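Local atomic coordinates of fibroblast growth factor 18 (Homo sapiens, PDB entry 4CJM), a protein that signals as a secreted, heparin-binding-family growth factor through fibroblast growth factor receptors, regulating cell proliferation, differentiation and migration and supporting normal bone development. Residues Y6-R11 / F125-P130. Residues are numbered along the deposited sequence; the frame is centred on the assembly and turned at random.
Sequences YQLYSR and FMKRYP
K127 crosses over the Y6 ring where the first and last strands of the FGF β-trefoil, 3-10 and 125-128, pair antiparallel. K127 CD sits over one face of that ring, 4.2 Å from its centroid and offset toward the rim, in a CH-pi contact; CE passes on to Y6 OH (3.4 Å), and the ammonium to a salt bridge with E82. A chi1 of 55° places the Y6 ring obliquely across the K127 chain; the poorly ordered Y129 ring sets one face over Y6 CB, the two rings meeting obliquely (planes at 59°). On the L8 side of the sheet, L8 CD2 fits between K127 CG (4.0 Å) and F125 CB (4.1 Å), while F125 CD1 reaches S10 CA (3.7 Å); I17 touches both L8 and F125. On the opposite face Y9 CB rests against M126 CB and R128 CG, 4.2 Å from each. Q7 OE1 is hydrogen-bonded to G31 and Q36, and NE2 lies against CB of the poorly ordered P130. Two pairs of backbone hydrogen bonds join Q7 with R128 and Y9 with M126. The trefoil's two ends are thus held by a polar backbone ladder, with apolar interdigitation at L8 and F125 and the aliphatic stems of K127 and R128 packed against Y6 and Y9.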
loop_
_atom_site.group_PDB
_atom_site.type_symbol
_atom_site.label_atom_id
_atom_site.label_comp_id
_atom_site.label_asym_id
_atom_site.label_seq_id
_atom_site.Cartn_x
_atom_site.Cartn_y
_atom_site.Cartn_z
ATOM N N TYR A 6 -1.896 -5.866 -9.886
ATOM C CA TYR A 6 -1.971 -4.497 -10.389
ATOM C C TYR A 6 -0.967 -3.552 -9.740
ATOM O O TYR A 6 -0.135 -3.976 -8.945
ATOM C CB TYR A 6 -3.406 -3.937 -10.273
ATOM C CG TYR A 6 -4.036 -3.970 -8.890
ATOM C CD1 TYR A 6 -3.638 -3.073 -7.905
ATOM C CD2 TYR A 6 -5.079 -4.852 -8.602
ATOM C CE1 TYR A 6 -4.233 -3.078 -6.656
ATOM C CE2 TYR A 6 -5.673 -4.872 -7.362
ATOM C CZ TYR A 6 -5.253 -3.980 -6.388
ATOM O OH TYR A 6 -5.831 -4.021 -5.135
ATOM N N GLN A 7 -1.046 -2.275 -10.121
ATOM C CA GLN A 7 -0.207 -1.213 -9.584
ATOM C C GLN A 7 -1.039 -0.197 -8.828
ATOM O O GLN A 7 -2.216 -0.009 -9.136
ATOM C CB GLN A 7 0.493 -0.495 -10.725
ATOM C CG GLN A 7 1.341 -1.404 -11.581
ATOM C CD GLN A 7 1.919 -0.690 -12.774
ATOM O OE1 GLN A 7 3.133 -0.547 -12.885
ATOM N NE2 GLN A 7 1.061 -0.264 -13.686
ATOM N N LEU A 8 -0.423 0.451 -7.837
ATOM C CA LEU A 8 -1.084 1.486 -7.063
ATOM C C LEU A 8 -0.428 2.842 -7.314
ATOM O O LEU A 8 0.726 3.061 -6.943
ATOM C CB LEU A 8 -1.053 1.150 -5.586
ATOM C CG LEU A 8 -2.090 0.099 -5.150
ATOM C CD1 LEU A 8 -1.795 -0.418 -3.742
ATOM C CD2 LEU A 8 -3.503 0.640 -5.218
ATOM N N TYR A 9 -1.175 3.730 -7.980
ATOM C CA TYR A 9 -0.721 5.070 -8.318
ATOM C C TYR A 9 -0.999 5.984 -7.137
ATOM O O TYR A 9 -2.136 6.047 -6.661
ATOM C CB TYR A 9 -1.477 5.567 -9.550
ATOM C CG TYR A 9 -1.275 7.031 -9.906
ATOM C CD1 TYR A 9 -2.037 8.030 -9.299
ATOM C CD2 TYR A 9 -0.355 7.415 -10.879
ATOM C CE1 TYR A 9 -1.864 9.370 -9.633
ATOM C CE2 TYR A 9 -0.183 8.747 -11.215
ATOM C CZ TYR A 9 -0.939 9.716 -10.586
ATOM O OH TYR A 9 -0.788 11.030 -10.913
ATOM N N SER A 10 0.040 6.674 -6.666
ATOM C CA SER A 10 -0.080 7.604 -5.552
ATOM C C SER A 10 -0.581 8.945 -6.037
ATOM O O SER A 10 0.059 9.600 -6.846
ATOM C CB SER A 10 1.278 7.795 -4.856
ATOM O OG SER A 10 1.263 8.898 -3.954
ATOM N N ARG A 11 -1.707 9.378 -5.504
ATOM C CA ARG A 11 -2.223 10.706 -5.791
ATOM C C ARG A 11 -1.182 11.821 -5.615
ATOM O O ARG A 11 -1.122 12.727 -6.435
ATOM C CB ARG A 11 -3.456 10.992 -4.927
ATOM C CG ARG A 11 -4.107 12.333 -5.213
ATOM C CD ARG A 11 -5.379 12.542 -4.411
ATOM N NE ARG A 11 -6.027 13.788 -4.815
ATOM C CZ ARG A 11 -7.219 14.212 -4.397
ATOM N NH1 ARG A 11 -7.919 13.512 -3.508
ATOM N NH2 ARG A 11 -7.712 15.352 -4.872
ATOM N N PHE A 125 -5.011 6.599 -3.564
ATOM C CA PHE A 125 -4.440 5.821 -4.630
ATOM C C PHE A 125 -5.464 5.511 -5.717
ATOM O O PHE A 125 -6.656 5.415 -5.450
ATOM C CB PHE A 125 -3.860 4.516 -4.059
ATOM C CG PHE A 125 -2.769 4.737 -3.052
ATOM C CD1 PHE A 125 -1.457 4.919 -3.465
ATOM C CD2 PHE A 125 -3.066 4.821 -1.692
ATOM C CE1 PHE A 125 -0.459 5.156 -2.536
ATOM C CE2 PHE A 125 -2.076 5.064 -0.759
ATOM C CZ PHE A 125 -0.768 5.216 -1.174
ATOM N N MET A 126 -4.966 5.337 -6.937
ATOM C CA MET A 126 -5.728 4.719 -8.026
ATOM C C MET A 126 -5.108 3.359 -8.362
ATOM O O MET A 126 -3.898 3.209 -8.363
ATOM C CB MET A 126 -5.697 5.589 -9.279
ATOM C CG MET A 126 -6.306 6.971 -9.119
ATOM S SD MET A 126 -8.030 6.925 -8.635
ATOM C CE MET A 126 -8.810 6.220 -10.072
ATOM N N LYS A 127 -5.956 2.384 -8.652
ATOM C CA LYS A 127 -5.493 1.089 -9.121
ATOM C C LYS A 127 -5.202 1.105 -10.605
ATOM O O LYS A 127 -5.900 1.761 -11.357
ATOM C CB LYS A 127 -6.546 0.037 -8.835
ATOM C CG LYS A 127 -6.783 -0.153 -7.354
ATOM C CD LYS A 127 -7.818 -1.234 -7.176
ATOM C CE LYS A 127 -8.100 -1.521 -5.722
ATOM N NZ LYS A 127 -9.368 -2.280 -5.645
ATOM N N ARG A 128 -4.204 0.338 -11.032
ATOM C CA ARG A 128 -3.766 0.355 -12.431
ATOM C C ARG A 128 -3.352 -0.989 -13.018
ATOM O O ARG A 128 -2.502 -1.654 -12.475
ATOM C CB ARG A 128 -2.554 1.249 -12.513
ATOM C CG ARG A 128 -2.830 2.721 -12.270
ATOM C CD ARG A 128 -3.451 3.324 -13.504
ATOM N NE ARG A 128 -3.485 4.792 -13.493
ATOM C CZ ARG A 128 -4.529 5.553 -13.165
ATOM N NH1 ARG A 128 -5.678 5.016 -12.763
ATOM N NH2 ARG A 128 -4.413 6.877 -13.223
ATOM N N TYR A 129 -3.871 -1.359 -14.182
ATOM C CA TYR A 129 -3.618 -2.699 -14.734
ATOM C C TYR A 129 -2.609 -2.607 -15.877
ATOM O O TYR A 129 -2.981 -2.310 -17.008
ATOM C CB TYR A 129 -4.946 -3.347 -15.146
ATOM C CG TYR A 129 -5.945 -3.319 -13.997
ATOM C CD1 TYR A 129 -6.634 -2.135 -13.666
ATOM C CD2 TYR A 129 -6.167 -4.450 -13.202
ATOM C CE1 TYR A 129 -7.526 -2.091 -12.602
ATOM C CE2 TYR A 129 -7.060 -4.409 -12.131
ATOM C CZ TYR A 129 -7.735 -3.228 -11.839
ATOM O OH TYR A 129 -8.615 -3.174 -10.787
ATOM N N PRO A 130 -1.321 -2.888 -15.589
ATOM C CA PRO A 130 -0.187 -2.498 -16.457
ATOM C C PRO A 130 -0.343 -2.888 -17.925
ATOM O O PRO A 130 0.025 -2.106 -18.803
ATOM C CB PRO A 130 1.001 -3.246 -15.839
ATOM C CG PRO A 130 0.384 -4.412 -15.152
ATOM C CD PRO A 130 -0.920 -3.914 -14.608
#